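Long-range contacts in PlaB phospholipase (Legionella pneumophila, PDB 6ZTI), which is an alpha/beta-hydrolase phospholipase linked to virulence, whose activity is controlled by NAD(H)-mediated tetramerization: residues W165-S170 / R383-R388; S341-R346 / V453-M458; V67-I72 / K160-W165; A130-G135 / G219-A224. All blocks are in the same frame, centred on the assembly; numbering follows the deposited sequence. Where two conformers were deposited one is given.

Contact 1: residues W165-S170 / R383-R388; sequences WLELGS and RNLNNR. With SND (thionicotinamide-adenine-dinucleotide), chain O.
Glu167 and Asn384 join two loops in a buried polar contact. One loop leaves helix 160-166. The other connects strands 378-383 and 390-396 of the mixed sheet. Glu167 is the first residue past the helix to depart from helical geometry, and it starts a type II turn that ends at Ser170. Its CG is anti to the backbone N (chi1 -168°) and the rest of the chain is extended, which carries the carboxylate to the opposite loop. Glu167 OE2 accepts from Leu385 N at 2.8 Å. The bond is nearly straight, but the N comes from above the carboxylate plane. Gln140 NE2 gives OE2 a second bond. The amide of Asn384 stacks on the carboxylate, with the two planes 29° apart. Asn384 ND2 donates to Leu168 O at 2.9 Å, and that oxygen lies in the amide plane. Asn384 OD1 turns back to its own loop and accepts from Asn386 N and Asn387 N, forming an Asx turn and Asx motif. A water accepts from Asn384 ND2 and Asn386 ND2 and donates to Glu167 OE1. The Arg383 side chain leaves the contact and runs along the bound thio-NAD. Thio-NAD O3B sits over one guanidinium face, 3.3 Å from Arg383 CZ. The Asn384 amide is thus bonded at both ends, which fixes its rotation. The buried carboxylate receives N-H groups and a water, consistent with an ionised Glu167.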
# COMPACT_ATOMS: atom_id res chain seq x y z
N TRP B 165 -16.53 11.07 2.01
CA TRP B 165 -17.60 11.77 1.30
C TRP B 165 -17.13 13.16 0.88
O TRP B 165 -17.34 13.58 -0.26
CB TRP B 165 -18.85 11.87 2.19
CG TRP B 165 -20.14 12.21 1.44
CD1 TRP B 165 -21.16 11.34 1.12
CD2 TRP B 165 -20.54 13.48 0.91
NE1 TRP B 165 -22.14 12.00 0.43
CE2 TRP B 165 -21.79 13.31 0.29
CE3 TRP B 165 -19.96 14.75 0.91
CZ2 TRP B 165 -22.47 14.35 -0.34
CZ3 TRP B 165 -20.64 15.79 0.28
CH2 TRP B 165 -21.88 15.58 -0.33
N LEU B 166 -16.51 13.89 1.80
CA LEU B 166 -16.15 15.27 1.53
C LEU B 166 -15.01 15.41 0.52
O LEU B 166 -14.83 16.49 -0.04
CB LEU B 166 -15.78 15.96 2.84
CG LEU B 166 -16.97 16.26 3.75
CD1 LEU B 166 -16.50 16.49 5.18
CD2 LEU B 166 -17.75 17.49 3.24
N GLU B 167 -14.24 14.35 0.29
CA GLU B 167 -13.09 14.42 -0.59
C GLU B 167 -13.52 14.84 -1.99
O GLU B 167 -14.47 14.30 -2.55
CB GLU B 167 -12.37 13.07 -0.64
CG GLU B 167 -10.98 13.11 -1.32
CD GLU B 167 -10.26 11.75 -1.34
OE1 GLU B 167 -10.82 10.74 -0.87
OE2 GLU B 167 -9.12 11.69 -1.85
N LEU B 168 -12.82 15.83 -2.55
CA LEU B 168 -13.06 16.22 -3.93
C LEU B 168 -13.03 14.98 -4.81
O LEU B 168 -12.20 14.09 -4.64
CB LEU B 168 -12.01 17.23 -4.38
CG LEU B 168 -12.04 18.59 -3.66
CD1 LEU B 168 -10.87 19.41 -4.12
CD2 LEU B 168 -13.31 19.35 -3.90
N GLY B 169 -13.99 14.90 -5.74
CA GLY B 169 -14.09 13.76 -6.62
C GLY B 169 -14.67 12.51 -5.99
O GLY B 169 -14.64 11.45 -6.62
N SER B 170 -15.22 12.61 -4.79
CA SER B 170 -15.77 11.45 -4.10
C SER B 170 -16.86 10.78 -4.93
O SER B 170 -17.74 11.44 -5.48
CB SER B 170 -16.34 11.88 -2.75
OG SER B 170 -17.18 10.89 -2.21
N ARG B 383 -6.50 14.78 -7.16
CA ARG B 383 -7.00 13.51 -7.65
C ARG B 383 -7.44 12.69 -6.46
O ARG B 383 -6.71 12.57 -5.47
CB ARG B 383 -5.96 12.73 -8.46
CG ARG B 383 -6.60 11.59 -9.26
CD ARG B 383 -5.60 10.85 -10.14
NE ARG B 383 -4.64 10.08 -9.36
CZ ARG B 383 -3.69 9.32 -9.89
NH1 ARG B 383 -3.58 9.21 -11.21
NH2 ARG B 383 -2.86 8.64 -9.10
N ASN B 384 -8.65 12.14 -6.56
CA ASN B 384 -9.24 11.40 -5.45
C ASN B 384 -8.40 10.16 -5.15
O ASN B 384 -7.97 9.43 -6.05
CB ASN B 384 -10.68 11.02 -5.78
CG ASN B 384 -11.42 10.43 -4.59
OD1 ASN B 384 -11.34 9.24 -4.32
ND2 ASN B 384 -12.13 11.28 -3.86
N LEU B 385 -8.17 9.93 -3.86
CA LEU B 385 -7.32 8.81 -3.45
C LEU B 385 -8.03 7.47 -3.50
O LEU B 385 -7.37 6.44 -3.59
CB LEU B 385 -6.80 9.06 -2.03
CG LEU B 385 -5.98 10.34 -1.82
CD1 LEU B 385 -5.47 10.41 -0.38
CD2 LEU B 385 -4.83 10.42 -2.79
N ASN B 386 -9.36 7.46 -3.44
CA ASN B 386 -10.11 6.21 -3.53
C ASN B 386 -10.45 5.84 -4.96
O ASN B 386 -10.58 4.65 -5.27
CB ASN B 386 -11.39 6.32 -2.69
CG ASN B 386 -11.10 6.39 -1.19
OD1 ASN B 386 -10.34 5.57 -0.66
ND2 ASN B 386 -11.71 7.35 -0.51
N ASN B 387 -10.59 6.82 -5.86
CA ASN B 387 -10.92 6.57 -7.26
C ASN B 387 -10.03 7.47 -8.11
O ASN B 387 -10.29 8.68 -8.20
CB ASN B 387 -12.41 6.85 -7.53
CG ASN B 387 -12.82 6.51 -8.94
OD1 ASN B 387 -11.97 6.33 -9.83
ND2 ASN B 387 -14.12 6.43 -9.16
N ARG B 388 -9.02 6.90 -8.76
CA ARG B 388 -8.08 7.71 -9.53
C ARG B 388 -8.66 8.21 -10.85
O ARG B 388 -8.02 9.02 -11.52
CB ARG B 388 -6.81 6.92 -9.78
CG ARG B 388 -6.04 6.63 -8.51
CD ARG B 388 -4.90 5.66 -8.77
NE ARG B 388 -5.32 4.27 -8.57
CZ ARG B 388 -4.58 3.22 -8.89
NH1 ARG B 388 -3.38 3.38 -9.44
NH2 ARG B 388 -5.04 2.00 -8.67
PA SND O . -0.39 16.37 -8.04
O1A SND O . -0.90 16.55 -6.66
O2A SND O . -0.32 17.64 -8.88
O5B SND O . -1.26 15.30 -8.90
C5B SND O . -1.74 14.12 -8.22
C4B SND O . -2.08 13.05 -9.23
O4B SND O . -3.05 13.55 -10.17
C3B SND O . -0.90 12.55 -10.06
O3B SND O . -1.01 11.14 -10.28
C2B SND O . -1.06 13.34 -11.36
O2B SND O . -0.49 12.69 -12.49
C1B SND O . -2.58 13.35 -11.48
N9A SND O . -3.08 14.43 -12.32
C8A SND O . -3.09 15.76 -12.03
N7A SND O . -3.46 16.53 -13.02
C5A SND O . -3.73 15.63 -14.04
C6A SND O . -4.10 15.81 -15.39
N6A SND O . -4.38 17.01 -15.92
N1A SND O . -4.22 14.71 -16.16
C2A SND O . -4.01 13.52 -15.61
N3A SND O . -3.66 13.22 -14.35
C4A SND O . -3.52 14.33 -13.62
O3 SND O . 1.07 15.75 -8.01
PN SND O . 2.11 15.14 -9.06
O1N SND O . 1.87 15.73 -10.39
O2N SND O . 2.10 13.67 -8.91
O5D SND O . 3.44 15.77 -8.40
C5D SND O . 4.16 15.06 -7.37
C4D SND O . 4.76 16.03 -6.36
O4D SND O . 5.50 17.07 -7.04
C3D SND O . 3.77 16.77 -5.46
O3D SND O . 4.39 17.08 -4.21
C2D SND O . 3.50 18.04 -6.27
O2D SND O . 3.02 19.11 -5.47
C1D SND O . 4.91 18.32 -6.78
N1N SND O . 4.84 19.10 -8.09
C2N SND O . 4.67 18.40 -9.22
C3N SND O . 4.66 19.04 -10.44
C7N SND O . 4.58 18.26 -11.71
S7N SND O . 5.64 18.54 -12.95
N7N SND O . 3.68 17.30 -11.76
C4N SND O . 4.83 20.42 -10.47
C5N SND O . 4.99 21.12 -9.29
C6N SND O . 4.99 20.44 -8.10
O HOH W 1 -13.49 9.76 -1.61

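Contact 2: residues S341-R346 / V453-M458; sequences SMIIFR and VMVEIM
The ring of Phe345 is met obliquely by Val455 and Ile457 of the neighbouring strand. Phe345 CD1 lies 3.9 Å from Val455 CB, with Ile457 CD1 slightly farther. One ring face carries Ile343 CG2, near its rim. Phe415 adds an edge-to-face ring contact. The other flat group is the guanidinium of Arg346. Glu456 OE1 lies at its edge, 2.6 Å from Arg346 NH1, in a salt bridge. NH1 comes from above the carboxylate plane. The bond is bent, and the guanidinium and carboxylate planes are 54° apart. Arg346 and Glu456 are paired in register, and each has CG anti to the backbone N (chi1 -174° for Arg346). The two side chains therefore run side by side. Glu456 OE2 has a long, weak ion pair with Lys234. These groups decorate two parallel central strands of the mixed sheet, 340-349 and 452-463. The short segments run 21° from parallel. Ile344 bonds to Val453 O and Val455 N, and Arg346 likewise to Val455 O and Ile457 N. Val453 N reaches Met342 O at 2.8 Å. Ile343, Phe345, Val453 and Val455 share one face of the sheet, where Ile343 CG2 packs 3.6 Å from Val455 CG2. Ile344, Met454, Arg346 and Glu456 occupy the other face, and Trp174 of helix 171-180 packs against all four. Strand 390-396 flanks 341-346, and strand 231-238 flanks 453-458.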
# COMPACT_ATOMS: atom_id res chain seq x y z
N SER B 341 -14.10 28.67 -11.06
CA SER B 341 -14.88 27.54 -11.53
C SER B 341 -14.18 26.25 -11.12
O SER B 341 -12.95 26.18 -11.11
CB SER B 341 -15.05 27.57 -13.05
OG SER B 341 -15.58 28.81 -13.49
N MET B 342 -14.97 25.24 -10.76
CA MET B 342 -14.45 23.94 -10.39
C MET B 342 -14.97 22.90 -11.37
O MET B 342 -16.15 22.90 -11.73
CB MET B 342 -14.84 23.58 -8.96
CG MET B 342 -14.08 22.42 -8.40
SD MET B 342 -14.15 22.32 -6.62
CE MET B 342 -15.50 21.18 -6.43
N ILE B 343 -14.07 22.06 -11.85
CA ILE B 343 -14.40 20.98 -12.76
C ILE B 343 -14.09 19.69 -12.04
O ILE B 343 -12.99 19.51 -11.51
CB ILE B 343 -13.61 21.08 -14.07
CG1 ILE B 343 -13.67 22.49 -14.65
CG2 ILE B 343 -14.15 20.03 -15.07
CD1 ILE B 343 -12.95 22.62 -15.98
N ILE B 344 -15.06 18.78 -12.00
CA ILE B 344 -14.85 17.43 -11.50
C ILE B 344 -14.92 16.51 -12.71
O ILE B 344 -15.99 16.37 -13.32
CB ILE B 344 -15.88 17.04 -10.43
CG1 ILE B 344 -15.86 18.02 -9.26
CG2 ILE B 344 -15.59 15.60 -9.88
CD1 ILE B 344 -17.06 17.90 -8.33
N PHE B 345 -13.80 15.88 -13.06
CA PHE B 345 -13.76 14.95 -14.18
C PHE B 345 -13.96 13.53 -13.68
O PHE B 345 -13.37 13.12 -12.67
CB PHE B 345 -12.44 15.01 -14.95
CG PHE B 345 -12.16 16.33 -15.63
CD1 PHE B 345 -12.60 16.57 -16.91
CD2 PHE B 345 -11.39 17.29 -14.99
CE1 PHE B 345 -12.31 17.77 -17.52
CE2 PHE B 345 -11.12 18.48 -15.60
CZ PHE B 345 -11.57 18.73 -16.86
N ARG B 346 -14.79 12.80 -14.40
CA ARG B 346 -15.01 11.38 -14.19
C ARG B 346 -14.68 10.67 -15.50
O ARG B 346 -15.36 10.90 -16.51
CB ARG B 346 -16.45 11.10 -13.78
CG ARG B 346 -16.68 9.67 -13.42
CD ARG B 346 -18.15 9.36 -13.33
NE ARG B 346 -18.38 8.06 -12.73
CZ ARG B 346 -19.50 7.37 -12.88
NH1 ARG B 346 -20.50 7.86 -13.61
NH2 ARG B 346 -19.63 6.19 -12.29
N VAL B 453 -18.75 22.26 -12.42
CA VAL B 453 -19.31 21.48 -13.52
C VAL B 453 -18.77 20.06 -13.42
O VAL B 453 -17.56 19.86 -13.25
CB VAL B 453 -19.01 22.11 -14.90
CG1 VAL B 453 -17.50 22.20 -15.16
CG2 VAL B 453 -19.67 21.31 -16.02
N MET B 454 -19.67 19.08 -13.51
CA MET B 454 -19.28 17.67 -13.52
C MET B 454 -19.15 17.21 -14.97
O MET B 454 -20.05 17.42 -15.78
CB MET B 454 -20.32 16.83 -12.78
CG MET B 454 -20.53 17.30 -11.32
SD MET B 454 -22.10 16.76 -10.64
CE MET B 454 -21.85 15.00 -10.60
N VAL B 455 -18.01 16.62 -15.30
CA VAL B 455 -17.69 16.24 -16.66
C VAL B 455 -17.43 14.74 -16.66
O VAL B 455 -16.40 14.28 -16.16
CB VAL B 455 -16.48 17.01 -17.21
CG1 VAL B 455 -16.22 16.64 -18.69
CG2 VAL B 455 -16.69 18.52 -17.08
N GLU B 456 -18.36 13.98 -17.22
CA GLU B 456 -18.19 12.54 -17.34
C GLU B 456 -17.73 12.24 -18.76
O GLU B 456 -18.46 12.49 -19.72
CB GLU B 456 -19.48 11.80 -17.02
CG GLU B 456 -19.35 10.29 -17.13
CD GLU B 456 -20.64 9.57 -16.80
OE1 GLU B 456 -20.94 9.39 -15.61
OE2 GLU B 456 -21.36 9.19 -17.75
N ILE B 457 -16.53 11.69 -18.90
CA ILE B 457 -15.99 11.33 -20.21
C ILE B 457 -15.94 9.81 -20.31
O ILE B 457 -15.27 9.15 -19.51
CB ILE B 457 -14.60 11.96 -20.44
CG1 ILE B 457 -14.68 13.49 -20.37
CG2 ILE B 457 -14.05 11.50 -21.79
CD1 ILE B 457 -13.41 14.14 -20.07
N MET B 458 -16.68 9.26 -21.27
CA MET B 458 -16.71 7.82 -21.51
C MET B 458 -16.00 7.51 -22.82
O MET B 458 -16.48 7.89 -23.90
CB MET B 458 -18.15 7.30 -21.56
CG MET B 458 -18.22 5.77 -21.69
SD MET B 458 -19.82 5.14 -22.21
CE MET B 458 -20.71 5.14 -20.66

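Contact 3: residues V67-I72 / K160-W165; sequences VTVDDI and KCVLDW
Thr68 and Cys161 bring the two backbones closest, with their CA atoms 5.3 Å apart. Thr68 is the N-cap of helix 69-89, and Cys161 lies in the first turn of helix 160-166. No direct hydrogen bond crosses between the segments. A water connects the backbones instead: it donates to Cys161 O at 2.8 Å and accepts from Val69 N in a longer bond. Val67 O rests against Cys161 CB at 3.3 Å. The helix start is held by a capping box. Thr68 OG1 accepts from Asp71 N, and Asp71 OD2 accepts from Thr68 N at 3.0 Å, met from above the carboxylate plane. The Thr68 hydroxyl lies between the backbone N and the carbonyl carbon (chi1 72°), which places CG2 alongside Cys161 CB and SG. Val69 is the main apolar contact. Val69 CG1 stands over one face of the Trp165 indole in a CH-pi contact, 4.3 Å from the centroid of the five-membered ring. Val69 CG2 touches Trp165 CG at 3.7 Å. Ile72 CD1 packs more loosely on Val162 CG2, at 4.2 Å. Trp165 is backed by helix 171-180 and by Pro104 of helix 102-114. The third subunit, another copy of the protein, packs on segment 67-72. Arg461 of that subunit forms a salt bridge with Asp71 OD2, and Arg351 of the same subunit forms one with Asp70. Asp71 therefore serves two roles. Its carboxylate both caps its own helix and pairs with a charge across a subunit interface of the tetramer.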
# COMPACT_ATOMS: atom_id res chain seq x y z
N VAL B 67 -19.01 6.04 11.47
CA VAL B 67 -20.27 6.66 11.10
C VAL B 67 -20.15 7.24 9.70
O VAL B 67 -19.17 7.92 9.38
CB VAL B 67 -20.68 7.73 12.12
CG1 VAL B 67 -21.93 8.47 11.68
CG2 VAL B 67 -20.88 7.08 13.49
N THR B 68 -21.15 6.97 8.86
CA THR B 68 -21.18 7.43 7.48
C THR B 68 -22.25 8.51 7.30
O THR B 68 -23.14 8.69 8.14
CB THR B 68 -21.46 6.27 6.52
OG1 THR B 68 -22.83 5.86 6.65
CG2 THR B 68 -20.53 5.08 6.79
N VAL B 69 -22.15 9.23 6.18
CA VAL B 69 -23.17 10.22 5.84
C VAL B 69 -24.53 9.54 5.70
O VAL B 69 -25.56 10.08 6.13
CB VAL B 69 -22.76 10.98 4.56
CG1 VAL B 69 -23.87 11.90 4.06
CG2 VAL B 69 -21.51 11.79 4.82
N ASP B 70 -24.55 8.34 5.12
CA ASP B 70 -25.77 7.54 5.08
C ASP B 70 -26.33 7.31 6.48
O ASP B 70 -27.54 7.48 6.71
CB ASP B 70 -25.47 6.21 4.40
CG ASP B 70 -26.66 5.27 4.42
OD1 ASP B 70 -27.67 5.59 3.75
OD2 ASP B 70 -26.58 4.22 5.09
N ASP B 71 -25.48 6.87 7.42
CA ASP B 71 -25.87 6.68 8.81
C ASP B 71 -26.49 7.94 9.40
O ASP B 71 -27.52 7.88 10.09
CB ASP B 71 -24.66 6.29 9.67
CG ASP B 71 -24.05 4.94 9.32
OD1 ASP B 71 -24.66 4.11 8.60
OD2 ASP B 71 -22.92 4.71 9.81
N ILE B 72 -25.85 9.09 9.18
CA ILE B 72 -26.30 10.32 9.83
C ILE B 72 -27.64 10.76 9.26
O ILE B 72 -28.49 11.26 9.99
CB ILE B 72 -25.23 11.42 9.68
CG1 ILE B 72 -23.95 11.03 10.44
CG2 ILE B 72 -25.75 12.75 10.20
CD1 ILE B 72 -22.74 11.83 10.01
N LYS B 160 -13.35 9.27 9.53
CA LYS B 160 -12.76 8.91 8.25
C LYS B 160 -13.83 8.73 7.18
O LYS B 160 -13.62 9.10 6.02
CB LYS B 160 -11.92 7.65 8.38
CG LYS B 160 -11.01 7.40 7.18
CD LYS B 160 -11.67 6.51 6.14
CE LYS B 160 -10.79 6.32 4.92
NZ LYS B 160 -11.42 5.40 3.92
N CYS B 161 -14.98 8.15 7.54
CA CYS B 161 -15.98 7.88 6.51
C CYS B 161 -16.63 9.16 6.00
O CYS B 161 -16.97 9.25 4.82
CB CYS B 161 -17.04 6.92 7.05
SG CYS B 161 -16.42 5.22 7.23
N VAL B 162 -16.81 10.16 6.87
CA VAL B 162 -17.30 11.44 6.38
C VAL B 162 -16.25 12.13 5.51
O VAL B 162 -16.60 12.85 4.57
CB VAL B 162 -17.72 12.33 7.56
CG1 VAL B 162 -18.11 13.72 7.05
CG2 VAL B 162 -18.86 11.67 8.33
N LEU B 163 -14.96 11.95 5.81
CA LEU B 163 -13.92 12.52 4.96
C LEU B 163 -13.92 11.88 3.58
O LEU B 163 -13.63 12.56 2.58
CB LEU B 163 -12.55 12.34 5.61
CG LEU B 163 -12.31 13.12 6.90
CD1 LEU B 163 -10.91 12.87 7.43
CD2 LEU B 163 -12.51 14.61 6.69
N ASP B 164 -14.23 10.59 3.48
CA ASP B 164 -14.34 9.97 2.16
C ASP B 164 -15.46 10.61 1.35
O ASP B 164 -15.36 10.69 0.11
CB ASP B 164 -14.59 8.47 2.31
CG ASP B 164 -13.38 7.72 2.83
OD1 ASP B 164 -12.24 8.13 2.54
OD2 ASP B 164 -13.59 6.71 3.52
N TRP B 165 -16.53 11.07 2.01
CA TRP B 165 -17.60 11.77 1.30
C TRP B 165 -17.13 13.16 0.88
O TRP B 165 -17.34 13.58 -0.26
CB TRP B 165 -18.85 11.87 2.19
CG TRP B 165 -20.14 12.21 1.44
CD1 TRP B 165 -21.16 11.34 1.12
CD2 TRP B 165 -20.54 13.48 0.91
NE1 TRP B 165 -22.14 12.00 0.43
CE2 TRP B 165 -21.79 13.31 0.29
CE3 TRP B 165 -19.96 14.75 0.91
CZ2 TRP B 165 -22.47 14.35 -0.34
CZ3 TRP B 165 -20.64 15.79 0.28
CH2 TRP B 165 -21.88 15.58 -0.33
O HOH W 2 -19.64 8.66 4.16

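Contact 4: residues A130-G135 / G219-A224; sequences APANHG and GVVRVA
Val221 packs against Ala130 and Ala132, and this is the tight part of the contact. Its two methyls divide the work. Val221 CG1, anti to the carbonyl carbon (chi1 -71°), sits 3.7 Å from Ala132 CB. Val221 CG2 lies 3.8 Å from Ala130 CB and also faces Ala130 O. That carbonyl oxygen is buried here and has no polar partner in the model. Val221 was built in two conformers, so the exact methyl distances are doubtful. The rest of the contact is looser and is joined through one water. This water donates to Gly135 O and accepts from Arg222 N, each at 2.8 Å, bridging the two backbones. Near it the chain 130-135 folds through an inverse gamma turn centred on Ala132 and a type I turn from Ala132 to Gly135. His134 makes only a distant approach: His134 CD2 is 4.0 Å from Ala224 O, and its NE2 is bonded elsewhere, to Asn227. Arg222 leaves the contact and forms salt bridges with Glu214 and with Asp380, a residue of a thio-NAD pocket. The loop 130-135 follows strand 123-129 of the parallel sheet, and Pro131 packs on neighbouring strand 191-197. Segment 219-224 runs into the short helix 223-226. Met342 of strand 340-349, in the mixed sheet, touches both His134 and Arg222.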
# COMPACT_ATOMS: atom_id res chain seq x y z
N ALA B 130 -22.55 27.95 3.81
CA ALA B 130 -21.26 27.43 3.36
C ALA B 130 -21.25 25.91 3.27
O ALA B 130 -20.35 25.26 3.82
CB ALA B 130 -20.14 27.90 4.30
N PRO B 131 -22.22 25.31 2.58
CA PRO B 131 -22.27 23.85 2.48
C PRO B 131 -21.19 23.30 1.57
O PRO B 131 -20.90 23.88 0.52
CB PRO B 131 -23.65 23.59 1.86
CG PRO B 131 -23.82 24.78 0.97
CD PRO B 131 -23.25 25.94 1.73
N ALA B 132 -20.63 22.15 1.96
CA ALA B 132 -19.61 21.47 1.16
C ALA B 132 -20.27 20.54 0.14
O ALA B 132 -20.02 19.34 0.07
CB ALA B 132 -18.65 20.70 2.07
N ASN B 133 -21.14 21.14 -0.68
CA ASN B 133 -21.99 20.35 -1.56
C ASN B 133 -21.20 19.62 -2.63
O ASN B 133 -21.63 18.54 -3.06
CB ASN B 133 -23.06 21.23 -2.19
CG ASN B 133 -24.20 21.50 -1.23
OD1 ASN B 133 -24.66 20.61 -0.51
ND2 ASN B 133 -24.65 22.74 -1.20
N HIS B 134 -20.08 20.17 -3.08
CA HIS B 134 -19.21 19.47 -4.02
C HIS B 134 -17.86 19.12 -3.38
O HIS B 134 -16.89 18.88 -4.10
CB HIS B 134 -19.01 20.31 -5.28
CG HIS B 134 -20.28 20.61 -6.01
ND1 HIS B 134 -20.84 19.75 -6.94
CD2 HIS B 134 -21.12 21.67 -5.93
CE1 HIS B 134 -21.96 20.28 -7.40
NE2 HIS B 134 -22.14 21.45 -6.82
N GLY B 135 -17.79 19.10 -2.06
CA GLY B 135 -16.61 18.64 -1.34
C GLY B 135 -15.76 19.77 -0.80
O GLY B 135 -16.01 20.96 -1.04
N GLY B 219 -11.81 29.44 3.49
CA GLY B 219 -10.90 28.70 4.32
C GLY B 219 -11.19 27.22 4.38
O GLY B 219 -10.31 26.44 4.74
N VAL B 220 -12.42 26.81 4.04
CA VAL B 220 -12.79 25.40 4.13
C VAL B 220 -13.50 24.95 2.86
O VAL B 220 -13.22 23.87 2.35
CB VAL B 220 -13.68 25.15 5.37
CG1 VAL B 220 -14.16 23.71 5.40
CG2 VAL B 220 -12.93 25.49 6.63
N VAL B 221 -14.42 25.76 2.34
CA VAL B 221 -15.21 25.41 1.18
C VAL B 221 -15.06 26.49 0.12
O VAL B 221 -15.16 27.68 0.42
CB VAL B 221 -16.70 25.20 1.52
CG1 VAL B 221 -16.89 23.93 2.31
CG2 VAL B 221 -17.25 26.39 2.30
N ARG B 222 -14.81 26.07 -1.11
CA ARG B 222 -14.76 26.99 -2.22
C ARG B 222 -16.17 27.47 -2.54
O ARG B 222 -17.12 26.69 -2.50
CB ARG B 222 -14.12 26.31 -3.42
CG ARG B 222 -12.72 25.76 -3.14
CD ARG B 222 -12.31 24.72 -4.14
NE ARG B 222 -10.86 24.54 -4.13
CZ ARG B 222 -10.21 23.58 -4.79
NH1 ARG B 222 -10.87 22.68 -5.50
NH2 ARG B 222 -8.88 23.51 -4.72
N VAL B 223 -16.31 28.76 -2.86
CA VAL B 223 -17.61 29.28 -3.27
C VAL B 223 -18.24 28.36 -4.30
O VAL B 223 -19.42 28.02 -4.22
CB VAL B 223 -17.48 30.72 -3.81
CG1 VAL B 223 -18.83 31.23 -4.33
CG2 VAL B 223 -16.93 31.67 -2.76
N ALA B 224 -17.47 27.99 -5.31
CA ALA B 224 -18.04 27.17 -6.37
C ALA B 224 -18.49 25.81 -5.86
O ALA B 224 -19.43 25.23 -6.41
CB ALA B 224 -17.02 26.99 -7.51
O HOH W 3 -14.44 23.27 -1.48

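Overall arrangement
From the N terminus, contact 3 opens first, at residues 67-72, and closes at 160-165. Contact 4 starts within that loop, at 130-135, and ends at 219-224, so the two cross. Contact 1 begins as contact 3 closes: they share Trp165 and helix 160-166. It crosses contact 4 and returns at 383-388. Contact 2 opens at 341-346 inside the span of contact 1 and closes at 453-458, crossing it. None of the four nests within another. Contacts 3 and 4 lie in the region of the parallel hydrolase sheet, contact 2 in the mixed sheet. Contact 1 bridges them, with Leu168 packing near Met342, His134 and Arg222.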